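PDB 5O9X: phosphoacetylglucosamine mutase, which catalyses the interconversion of N-acetylglucosamine 6-phosphate and N-acetylglucosamine 1-phosphate, a step on the route to UDP-N-acetylglucosamine. Local coordinates for residues T337-G342 / A512-A517; S469-Y474 / E481-L486; D475-L480 / F503-G508. The protein carries 1 engineered substitution. All blocks are in the same frame, centred on the assembly; numbering follows the deposited sequence.

Interaction 1 of 3, residues T337-G342 / A512-A517; sequences TAYANG and AVRVYA. With G16 (1,6-di-O-phosphono-alpha-D-glucopyranose), chain B.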
loop_
_atom_site.group_PDB
_atom_site.type_symbol
_atom_site.label_atom_id
_atom_site.label_comp_id
_atom_site.label_asym_id
_atom_site.label_seq_id
_atom_site.Cartn_x
_atom_site.Cartn_y
_atom_site.Cartn_z
ATOM N N THR A 337 -9.033 -8.608 2.425
ATOM C CA THR A 337 -9.602 -8.869 1.087
ATOM C C THR A 337 -9.698 -10.387 0.870
ATOM O O THR A 337 -9.248 -11.182 1.712
ATOM C CB THR A 337 -8.842 -8.166 -0.057
ATOM O OG1 THR A 337 -7.546 -8.807 -0.293
ATOM C CG2 THR A 337 -8.523 -6.694 0.379
ATOM N N ALA A 338 -10.181 -10.774 -0.308
ATOM C CA ALA A 338 -10.428 -12.179 -0.634
ATOM C C ALA A 338 -9.092 -12.927 -0.784
ATOM O O ALA A 338 -9.096 -14.145 -0.661
ATOM C CB ALA A 338 -11.293 -12.250 -1.914
ATOM N N TYR A 339 -7.955 -12.214 -0.930
ATOM C CA TYR A 339 -6.654 -12.870 -1.054
ATOM C C TYR A 339 -6.180 -13.349 0.330
ATOM O O TYR A 339 -5.140 -14.053 0.393
ATOM C CB TYR A 339 -5.605 -11.864 -1.595
ATOM C CG TYR A 339 -5.851 -11.613 -3.081
ATOM C CD1 TYR A 339 -5.523 -12.606 -4.012
ATOM C CD2 TYR A 339 -6.541 -10.488 -3.505
ATOM C CE1 TYR A 339 -5.773 -12.440 -5.353
ATOM C CE2 TYR A 339 -6.786 -10.293 -4.874
ATOM C CZ TYR A 339 -6.439 -11.314 -5.763
ATOM O OH TYR A 339 -6.738 -11.197 -7.110
ATOM N N ALA A 340 -6.840 -12.917 1.430
ATOM C CA ALA A 340 -6.421 -13.387 2.746
ATOM C C ALA A 340 -6.580 -14.900 2.882
ATOM O O ALA A 340 -7.604 -15.478 2.456
ATOM C CB ALA A 340 -7.213 -12.708 3.871
ATOM N N ASN A 341 -5.588 -15.543 3.445
ATOM C CA ASN A 341 -5.703 -16.993 3.661
ATOM C C ASN A 341 -6.902 -17.296 4.587
ATOM O O ASN A 341 -7.116 -16.605 5.599
ATOM C CB ASN A 341 -4.429 -17.486 4.343
ATOM C CG ASN A 341 -4.302 -18.966 4.253
ATOM O OD1 ASN A 341 -4.905 -19.687 5.065
ATOM N ND2 ASN A 341 -3.578 -19.436 3.254
ATOM N N GLY A 342 -7.702 -18.310 4.222
ATOM C CA GLY A 342 -8.914 -18.637 5.032
ATOM C C GLY A 342 -8.553 -18.914 6.463
ATOM O O GLY A 342 -9.371 -18.698 7.301
ATOM N N ALA A 512 -3.315 -8.562 -16.672
ATOM C CA ALA A 512 -3.498 -9.979 -16.422
ATOM C C ALA A 512 -4.794 -10.173 -15.649
ATOM O O ALA A 512 -5.361 -9.196 -15.113
ATOM C CB ALA A 512 -2.366 -10.485 -15.540
ATOM N N VAL A 513 -5.228 -11.452 -15.588
ATOM C CA VAL A 513 -6.221 -11.890 -14.643
ATOM C C VAL A 513 -5.469 -12.671 -13.545
ATOM O O VAL A 513 -4.691 -13.611 -13.861
ATOM C CB VAL A 513 -7.305 -12.772 -15.328
ATOM C CG1 VAL A 513 -8.297 -13.384 -14.319
ATOM C CG2 VAL A 513 -8.131 -11.806 -16.196
ATOM N N ARG A 514 -5.875 -12.426 -12.277
ATOM C CA ARG A 514 -5.258 -13.175 -11.168
ATOM C C ARG A 514 -6.146 -14.310 -10.731
ATOM O O ARG A 514 -7.336 -14.105 -10.555
ATOM C CB ARG A 514 -5.053 -12.240 -9.955
ATOM C CG ARG A 514 -4.168 -11.034 -10.256
ATOM C CD ARG A 514 -3.643 -10.378 -8.958
ATOM N NE ARG A 514 -2.921 -9.095 -9.245
ATOM C CZ ARG A 514 -1.692 -9.024 -9.794
ATOM N NH1 ARG A 514 -1.056 -10.161 -10.196
ATOM N NH2 ARG A 514 -1.126 -7.788 -9.970
ATOM N N VAL A 515 -5.530 -15.467 -10.468
ATOM C CA VAL A 515 -6.255 -16.593 -9.883
ATOM C C VAL A 515 -5.630 -16.854 -8.526
ATOM O O VAL A 515 -4.401 -17.026 -8.427
ATOM C CB VAL A 515 -6.133 -17.849 -10.783
ATOM C CG1 VAL A 515 -6.667 -19.116 -10.073
ATOM C CG2 VAL A 515 -6.904 -17.576 -12.122
ATOM N N TYR A 516 -6.505 -17.032 -7.550
ATOM C CA TYR A 516 -6.053 -17.452 -6.228
ATOM C C TYR A 516 -6.770 -18.761 -5.911
ATOM O O TYR A 516 -7.967 -18.921 -6.217
ATOM C CB TYR A 516 -6.499 -16.340 -5.239
ATOM C CG TYR A 516 -6.261 -16.778 -3.778
ATOM C CD1 TYR A 516 -4.980 -16.671 -3.232
ATOM C CD2 TYR A 516 -7.297 -17.413 -3.009
ATOM C CE1 TYR A 516 -4.711 -17.098 -1.874
ATOM C CE2 TYR A 516 -7.029 -17.853 -1.657
ATOM C CZ TYR A 516 -5.732 -17.696 -1.126
ATOM O OH TYR A 516 -5.417 -18.151 0.185
ATOM N N ALA A 517 -6.063 -19.709 -5.262
ATOM C CA ALA A 517 -6.727 -20.891 -4.769
ATOM C C ALA A 517 -6.089 -21.242 -3.423
ATOM O O ALA A 517 -4.899 -21.094 -3.276
ATOM C CB ALA A 517 -6.640 -22.063 -5.759
HETATM C C1 G16 B . -1.406 -1.888 -5.665
HETATM C C2 G16 B . -2.478 -1.472 -4.662
HETATM C C3 G16 B . -2.827 -2.672 -3.725
HETATM C C4 G16 B . -3.250 -3.931 -4.460
HETATM C C5 G16 B . -2.140 -4.297 -5.437
HETATM C C6 G16 B . -2.514 -5.352 -6.452
HETATM O O1 G16 B . -0.213 -2.230 -4.952
HETATM O O2 G16 B . -2.125 -0.291 -3.876
HETATM O O3 G16 B . -3.753 -2.214 -2.822
HETATM O O4 G16 B . -3.471 -5.127 -3.591
HETATM O O5 G16 B . -1.833 -3.201 -6.332
HETATM O O6 G16 B . -3.677 -4.818 -7.232
HETATM P P G16 B . -4.238 -5.688 -8.480
HETATM O O1P G16 B . -4.494 -7.135 -7.998
HETATM O O2P G16 B . -3.137 -5.720 -9.566
HETATM O O3P G16 B . -5.465 -4.954 -9.063
HETATM P "P'" G16 B . 1.215 -1.461 -5.185
HETATM O O1X G16 B . 0.905 0.034 -5.470
HETATM O O2X G16 B . 1.832 -2.039 -6.499
HETATM O O3X G16 B . 2.123 -1.813 -4.058
HETATM O O HOH W 1 -7.633 -13.657 -7.938
HETATM O O HOH W 2 -2.394 -17.737 1.486
#
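Tyr339 and Tyr516 make the apolar part of this contact, the two side chains lying alongside and running opposite ways. CE1 of the Tyr339 ring lies 4.0 Å from CB of Tyr516, while CE1 of Tyr516 comes within 3.8 Å of Tyr339 O. With CG beside its backbone N (chi1 -74°), Tyr339 sends its hydroxyl on to Arg514, where OH rests 3.5 Å from CB.

The polar links across the contact run through water. One water accepts from Tyr339 OH and donates to Arg514 O, at 2.7 Å from each; Tyr339 OH also bonds to Arg505. A second accepts from Asn341 ND2 and donates weakly to Tyr516 OH, although Leu456 O and the Glu518 carboxylate are their stronger partners.

Two hydrogen bonds reach the ligand. The extended Arg514 chain brings its guanidinium edge-on to a phosphate of the bisphosphate, NE reaching O1P at 2.8 Å and NH2 reaching O2P at 2.9 Å, with Glu510 as a second partner of NH2.

Tyrosine suits position 339 because one residue supplies both a packing ring and a hydroxyl. Through it the turn after strand 332-337 is coupled to two phosphate-binding arginines of the C-terminal domain, consistent with ligand binding and domain position being linked.

Interaction 2 of 3, residues S469-Y474 / E481-L486; sequences SIFKAY and ESPPGL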
loop_
_atom_site.group_PDB
_atom_site.type_symbol
_atom_site.label_atom_id
_atom_site.label_comp_id
_atom_site.label_asym_id
_atom_site.label_seq_id
_atom_site.Cartn_x
_atom_site.Cartn_y
_atom_site.Cartn_z
ATOM N N SER A 469 -11.124 -6.839 -19.709
ATOM C CA SER A 469 -12.353 -6.078 -19.432
ATOM C C SER A 469 -13.594 -6.966 -19.483
ATOM O O SER A 469 -14.625 -6.573 -18.956
ATOM C CB SER A 469 -12.545 -4.883 -20.359
ATOM O OG SER A 469 -13.012 -5.310 -21.630
ATOM N N ILE A 470 -13.490 -8.161 -20.045
ATOM C CA ILE A 470 -14.657 -9.074 -19.971
ATOM C C ILE A 470 -14.780 -9.809 -18.596
ATOM O O ILE A 470 -15.787 -10.491 -18.340
ATOM C CB ILE A 470 -14.695 -10.085 -21.124
ATOM C CG1 ILE A 470 -13.658 -11.202 -20.880
ATOM C CG2 ILE A 470 -14.466 -9.365 -22.471
ATOM C CD1 ILE A 470 -13.739 -12.380 -21.820
ATOM N N PHE A 471 -13.755 -9.702 -17.743
ATOM C CA PHE A 471 -13.802 -10.346 -16.384
ATOM C C PHE A 471 -14.304 -9.307 -15.389
ATOM O O PHE A 471 -13.581 -8.352 -15.054
ATOM C CB PHE A 471 -12.413 -10.836 -15.984
ATOM C CG PHE A 471 -11.945 -11.971 -16.837
ATOM C CD1 PHE A 471 -12.213 -13.303 -16.449
ATOM C CD2 PHE A 471 -11.388 -11.725 -18.125
ATOM C CE1 PHE A 471 -11.770 -14.379 -17.238
ATOM C CE2 PHE A 471 -10.982 -12.790 -18.910
ATOM C CZ PHE A 471 -11.180 -14.099 -18.501
ATOM N N LYS A 472 -15.563 -9.437 -14.974
ATOM C CA LYS A 472 -16.212 -8.384 -14.124
ATOM C C LYS A 472 -16.658 -9.085 -12.839
ATOM O O LYS A 472 -17.360 -10.123 -12.880
ATOM C CB LYS A 472 -17.389 -7.682 -14.824
ATOM C CG LYS A 472 -17.000 -7.045 -16.186
ATOM C CD LYS A 472 -18.111 -6.233 -16.898
ATOM C CE LYS A 472 -19.389 -7.026 -17.107
ATOM N NZ LYS A 472 -19.855 -7.413 -18.477
ATOM N N ALA A 473 -16.168 -8.585 -11.732
ATOM C CA ALA A 473 -16.381 -9.274 -10.478
ATOM C C ALA A 473 -17.268 -8.512 -9.483
ATOM O O ALA A 473 -17.349 -7.297 -9.534
ATOM C CB ALA A 473 -15.009 -9.613 -9.843
ATOM N N TYR A 474 -17.831 -9.220 -8.520
ATOM C CA TYR A 474 -18.667 -8.567 -7.478
ATOM C C TYR A 474 -18.542 -9.355 -6.151
ATOM O O TYR A 474 -17.829 -10.386 -6.112
ATOM C CB TYR A 474 -20.148 -8.404 -7.976
ATOM C CG TYR A 474 -20.778 -9.785 -8.137
ATOM C CD1 TYR A 474 -21.508 -10.348 -7.062
ATOM C CD2 TYR A 474 -20.612 -10.542 -9.324
ATOM C CE1 TYR A 474 -22.081 -11.630 -7.138
ATOM C CE2 TYR A 474 -21.141 -11.844 -9.403
ATOM C CZ TYR A 474 -21.851 -12.362 -8.317
ATOM O OH TYR A 474 -22.395 -13.619 -8.438
ATOM N N GLU A 481 -19.311 -11.926 -12.505
ATOM C CA GLU A 481 -20.581 -11.724 -13.208
ATOM C C GLU A 481 -20.363 -12.147 -14.686
ATOM O O GLU A 481 -21.259 -12.682 -15.355
ATOM C CB GLU A 481 -20.955 -10.211 -13.123
ATOM C CG GLU A 481 -21.678 -9.631 -14.350
ATOM C CD GLU A 481 -21.499 -8.136 -14.492
ATOM O OE1 GLU A 481 -20.694 -7.503 -13.730
ATOM O OE2 GLU A 481 -22.201 -7.562 -15.361
ATOM N N SER A 482 -19.165 -11.930 -15.172
ATOM C CA SER A 482 -18.824 -12.127 -16.588
ATOM C C SER A 482 -17.354 -12.593 -16.636
ATOM O O SER A 482 -16.585 -12.165 -15.786
ATOM C CB SER A 482 -18.969 -10.773 -17.281
ATOM O OG SER A 482 -18.533 -10.894 -18.654
ATOM N N PRO A 483 -16.931 -13.449 -17.573
ATOM C CA PRO A 483 -17.722 -13.976 -18.702
ATOM C C PRO A 483 -18.826 -14.976 -18.253
ATOM O O PRO A 483 -18.692 -15.615 -17.223
ATOM C CB PRO A 483 -16.657 -14.768 -19.549
ATOM C CG PRO A 483 -15.339 -14.413 -18.968
ATOM C CD PRO A 483 -15.570 -14.025 -17.553
ATOM N N PRO A 484 -19.942 -15.061 -19.021
ATOM C CA PRO A 484 -21.106 -15.896 -18.624
ATOM C C PRO A 484 -20.624 -17.317 -18.442
ATOM O O PRO A 484 -19.818 -17.793 -19.270
ATOM C CB PRO A 484 -22.048 -15.816 -19.861
ATOM C CG PRO A 484 -21.679 -14.467 -20.478
ATOM C CD PRO A 484 -20.191 -14.289 -20.262
ATOM N N GLY A 485 -21.053 -17.979 -17.358
ATOM C CA GLY A 485 -20.793 -19.422 -17.209
ATOM C C GLY A 485 -19.484 -19.724 -16.463
ATOM O O GLY A 485 -19.312 -20.798 -16.025
ATOM N N LEU A 486 -18.547 -18.771 -16.348
ATOM C CA LEU A 486 -17.222 -19.077 -15.770
ATOM C C LEU A 486 -17.319 -19.235 -14.254
ATOM O O LEU A 486 -16.691 -20.138 -13.711
ATOM C CB LEU A 486 -16.165 -17.972 -16.101
ATOM C CG LEU A 486 -14.739 -18.218 -15.509
ATOM C CD1 LEU A 486 -14.206 -19.578 -15.934
ATOM C CD2 LEU A 486 -13.807 -17.118 -15.964
#
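The hydroxyl of Ser482 is carried to the carbonyl of Ile470 by a first torsion that sets OG opposite the backbone N (chi1 175°); OG then donates to Ile470 O at 2.8 Å. Phe471 holds CG opposite its carbonyl carbon (chi1 -68°), which brings the CD1-CE1 side of the ring to Pro483 and Leu486 although its CB sets off away from them.

Pro483 CG lies over one face of that ring, a CH-pi contact 4.2 Å from the centroid and displaced toward the rim. Leu486 takes the edge instead, its CD2 3.6 Å from Phe471 CE1. A rigid proline, entered through a cis peptide, suits the spot where the chain leaves the strand and turns, and its puckered ring offers the CG hydrogens to the aromatic face. Nearby, Ile470 CD1 touches Pro483 CG.

The backbones pair as an antiparallel hairpin with a classic beta bulge: Glu481 and Ser482 both face Lys472. Lys472 N donates to Ser482 O at 3.0 Å, and Lys472 O receives Glu481 N at 2.7 Å and, weakly, Ser482 N. Outside the sheet pairing, Lys472 bends its chain across the Glu481 carboxylate in a long salt bridge, NZ to OE2 3.9 Å, on the exposed side. The Tyr474 ring turns its edge to Glu481 N, 3.6 Å from CE2.

Gly485 occupies the N-cap position before helix 486-495, while Phe471, Pro483 and Leu486 rest on Val536, Ala539 and Ala535 of helix 522-539, so the apolar side of the hairpin end is seated against that C-terminal helix.

Interaction 3 of 3, residues D475-L480 / F503-G508; sequences DAERKL and FARASG. With G16 (1,6-di-O-phosphono-alpha-D-glucopyranose), chain B.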
loop_
_atom_site.group_PDB
_atom_site.type_symbol
_atom_site.label_atom_id
_atom_site.label_comp_id
_atom_site.label_asym_id
_atom_site.label_seq_id
_atom_site.Cartn_x
_atom_site.Cartn_y
_atom_site.Cartn_z
ATOM N N ASP A 475 -19.147 -8.827 -5.053
ATOM C CA ASP A 475 -19.125 -9.451 -3.722
ATOM C C ASP A 475 -17.688 -9.447 -3.191
ATOM O O ASP A 475 -17.074 -10.516 -2.967
ATOM C CB ASP A 475 -19.786 -10.861 -3.775
ATOM C CG ASP A 475 -19.876 -11.524 -2.395
ATOM O OD1 ASP A 475 -19.686 -10.853 -1.368
ATOM O OD2 ASP A 475 -19.935 -12.755 -2.357
ATOM N N ALA A 476 -17.150 -8.234 -3.026
ATOM C CA ALA A 476 -15.726 -8.059 -2.650
ATOM C C ALA A 476 -14.857 -8.838 -3.659
ATOM O O ALA A 476 -13.827 -9.472 -3.335
ATOM C CB ALA A 476 -15.480 -8.439 -1.139
ATOM N N GLU A 477 -15.283 -8.724 -4.929
ATOM C CA GLU A 477 -14.637 -9.326 -6.078
ATOM C C GLU A 477 -14.500 -10.887 -6.014
ATOM O O GLU A 477 -13.643 -11.456 -6.678
ATOM C CB GLU A 477 -13.300 -8.607 -6.379
ATOM C CG GLU A 477 -13.499 -7.096 -6.678
ATOM C CD GLU A 477 -12.155 -6.413 -6.775
ATOM O OE1 GLU A 477 -11.387 -6.500 -5.780
ATOM O OE2 GLU A 477 -11.768 -6.016 -7.878
ATOM N N ARG A 478 -15.307 -11.562 -5.192
ATOM C CA ARG A 478 -15.181 -13.016 -4.979
ATOM C C ARG A 478 -15.952 -13.852 -6.041
ATOM O O ARG A 478 -15.799 -15.070 -6.090
ATOM C CB ARG A 478 -15.563 -13.461 -3.529
ATOM C CG ARG A 478 -14.604 -12.823 -2.516
ATOM C CD ARG A 478 -15.042 -13.026 -1.056
ATOM N NE ARG A 478 -16.205 -12.161 -0.742
ATOM C CZ ARG A 478 -16.662 -12.075 0.518
ATOM N NH1 ARG A 478 -16.033 -12.744 1.489
ATOM N NH2 ARG A 478 -17.705 -11.319 0.798
ATOM N N LYS A 479 -16.769 -13.190 -6.867
ATOM C CA LYS A 479 -17.539 -13.912 -7.923
ATOM C C LYS A 479 -17.425 -13.131 -9.215
ATOM O O LYS A 479 -17.434 -11.911 -9.159
ATOM C CB LYS A 479 -19.013 -14.063 -7.470
ATOM C CG LYS A 479 -19.154 -15.002 -6.235
ATOM C CD LYS A 479 -20.585 -14.802 -5.693
ATOM C CE LYS A 479 -21.027 -15.841 -4.663
ATOM N NZ LYS A 479 -20.051 -15.896 -3.529
ATOM N N LEU A 480 -17.398 -13.847 -10.350
ATOM C CA LEU A 480 -17.441 -13.240 -11.697
ATOM C C LEU A 480 -18.874 -13.154 -12.222
ATOM O O LEU A 480 -19.625 -14.172 -12.248
ATOM C CB LEU A 480 -16.572 -14.050 -12.673
ATOM C CG LEU A 480 -15.097 -13.795 -12.398
ATOM C CD1 LEU A 480 -14.302 -14.862 -13.149
ATOM C CD2 LEU A 480 -14.654 -12.381 -12.798
ATOM N N PHE A 503 -10.837 -17.827 -6.542
ATOM C CA PHE A 503 -11.537 -16.770 -7.268
ATOM C C PHE A 503 -10.580 -16.161 -8.314
ATOM O O PHE A 503 -9.390 -16.208 -8.137
ATOM C CB PHE A 503 -12.110 -15.672 -6.393
ATOM C CG PHE A 503 -11.053 -14.836 -5.711
ATOM C CD1 PHE A 503 -10.316 -15.364 -4.568
ATOM C CD2 PHE A 503 -10.838 -13.514 -6.103
ATOM C CE1 PHE A 503 -9.322 -14.570 -3.933
ATOM C CE2 PHE A 503 -9.832 -12.732 -5.451
ATOM C CZ PHE A 503 -9.054 -13.283 -4.415
ATOM N N ALA A 504 -11.152 -15.606 -9.380
ATOM C CA ALA A 504 -10.389 -14.953 -10.455
ATOM C C ALA A 504 -10.883 -13.506 -10.637
ATOM O O ALA A 504 -12.103 -13.238 -10.608
ATOM C CB ALA A 504 -10.586 -15.738 -11.793
ATOM N N ARG A 505 -9.969 -12.551 -10.930
ATOM C CA ARG A 505 -10.429 -11.173 -11.153
ATOM C C ARG A 505 -9.314 -10.502 -11.951
ATOM O O ARG A 505 -8.117 -10.893 -11.857
ATOM C CB ARG A 505 -10.646 -10.352 -9.882
ATOM C CG ARG A 505 -9.468 -10.440 -8.875
ATOM C CD ARG A 505 -9.643 -9.477 -7.667
ATOM N NE ARG A 505 -9.345 -8.078 -8.026
ATOM C CZ ARG A 505 -8.101 -7.560 -8.164
ATOM N NH1 ARG A 505 -6.988 -8.310 -8.060
ATOM N NH2 ARG A 505 -7.968 -6.275 -8.447
ATOM N N ALA A 506 -9.726 -9.514 -12.727
ATOM C CA ALA A 506 -8.789 -8.685 -13.539
ATOM C C ALA A 506 -7.941 -7.870 -12.560
ATOM O O ALA A 506 -8.438 -7.316 -11.532
ATOM C CB ALA A 506 -9.596 -7.708 -14.432
ATOM N N SER A 507 -6.633 -7.842 -12.844
ATOM C CA SER A 507 -5.748 -6.909 -12.167
ATOM C C SER A 507 -6.052 -5.494 -12.664
ATOM O O SER A 507 -6.347 -5.312 -13.873
ATOM C CB SER A 507 -4.265 -7.292 -12.517
ATOM O OG SER A 507 -3.384 -6.255 -12.062
ATOM N N GLY A 508 -5.916 -4.513 -11.757
ATOM C CA GLY A 508 -5.946 -3.062 -12.070
ATOM C C GLY A 508 -4.595 -2.432 -12.000
ATOM O O GLY A 508 -4.500 -1.159 -11.956
HETATM C C1 G16 B . -1.406 -1.888 -5.665
HETATM C C2 G16 B . -2.478 -1.472 -4.662
HETATM C C3 G16 B . -2.827 -2.672 -3.725
HETATM C C4 G16 B . -3.250 -3.931 -4.460
HETATM C C5 G16 B . -2.140 -4.297 -5.437
HETATM C C6 G16 B . -2.514 -5.352 -6.452
HETATM O O1 G16 B . -0.213 -2.230 -4.952
HETATM O O2 G16 B . -2.125 -0.291 -3.876
HETATM O O3 G16 B . -3.753 -2.214 -2.822
HETATM O O4 G16 B . -3.471 -5.127 -3.591
HETATM O O5 G16 B . -1.833 -3.201 -6.332
HETATM O O6 G16 B . -3.677 -4.818 -7.232
HETATM P P G16 B . -4.238 -5.688 -8.480
HETATM O O1P G16 B . -4.494 -7.135 -7.998
HETATM O O2P G16 B . -3.137 -5.720 -9.566
HETATM O O3P G16 B . -5.465 -4.954 -9.063
HETATM P "P'" G16 B . 1.215 -1.461 -5.185
HETATM O O1X G16 B . 0.905 0.034 -5.470
HETATM O O2X G16 B . 1.832 -2.039 -6.499
HETATM O O3X G16 B . 2.123 -1.813 -4.058
HETATM O O HOH W 3 -14.191 -13.084 -8.724
HETATM O O HOH W 4 -11.746 -6.574 -10.698
#
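The Arg505 guanidinium meets its partners here along its edge: Glu477 OE2 lies in its plane beside NE, and the ligand phosphate beside NH1 and NH2. The Glu477 carboxylate is turned 64° from it, and its OE2 is met from above the carboxylate plane, in a salt bridge with NE at 3.2 Å. Arg505 CG between backbone N and carbonyl carbon (chi1 48°) and a bend at chi3 (-76°) swing the guanidinium between Glu477 and the phosphate. The Phe503 ring has Arg505 CD at its edge, and Glu477 O approaches that ring obliquely, 3.5 Å from CD2.

Glu477 belongs to the type I' turn Asp475 to Arg478, and its OE1 is held by the backbone N of Thr361. A water donates to both Glu477 O (2.7 Å) and Ala504 O (2.8 Å). Beyond the turn, Leu480 packs its methyls on Ala504, where a small side chain leaves room for the branched one. Asp475 forms salt bridges with Arg478 and, more weakly, Lys479.

Arg505 NH1 bonds to O1P at 2.8 Å and NH2 to O3P at 2.9 Å. Ser507 OG donates to O2P at 2.6 Å, and Gly508 N to O3P at 2.8 Å.

Glu477 is thus a second-shell residue: engaging NE, it helps fix the guanidinium rotation, with NH1 and NH2 turned to the phosphate and NH1 also bonded to Tyr339 OH; its charge probably balances part of the arginine's.

Overall arrangement
Interactions 1 and 3 lie side by side, centres about 8 Å apart, and share the sheet of strands 501-506 and 513-518: Arg514 N sits 2.7 Å from Arg505 O, a probable hydrogen bond, so the two arginines approach the same phosphate of the bisphosphate from adjacent strands. Interaction 2 is a step further out, its centre about 9 Å from that of interaction 3 and about 16 Å from that of interaction 1. It shares strand 479-482 with interaction 3, where Leu486 CD2 meets Leu480 CD1 at 3.6 Å, and touches interaction 1 through Phe471 CD2 and Val513 CG2, 3.8 Å apart. The Ala473 side chain remains about 11 Å from the ligand.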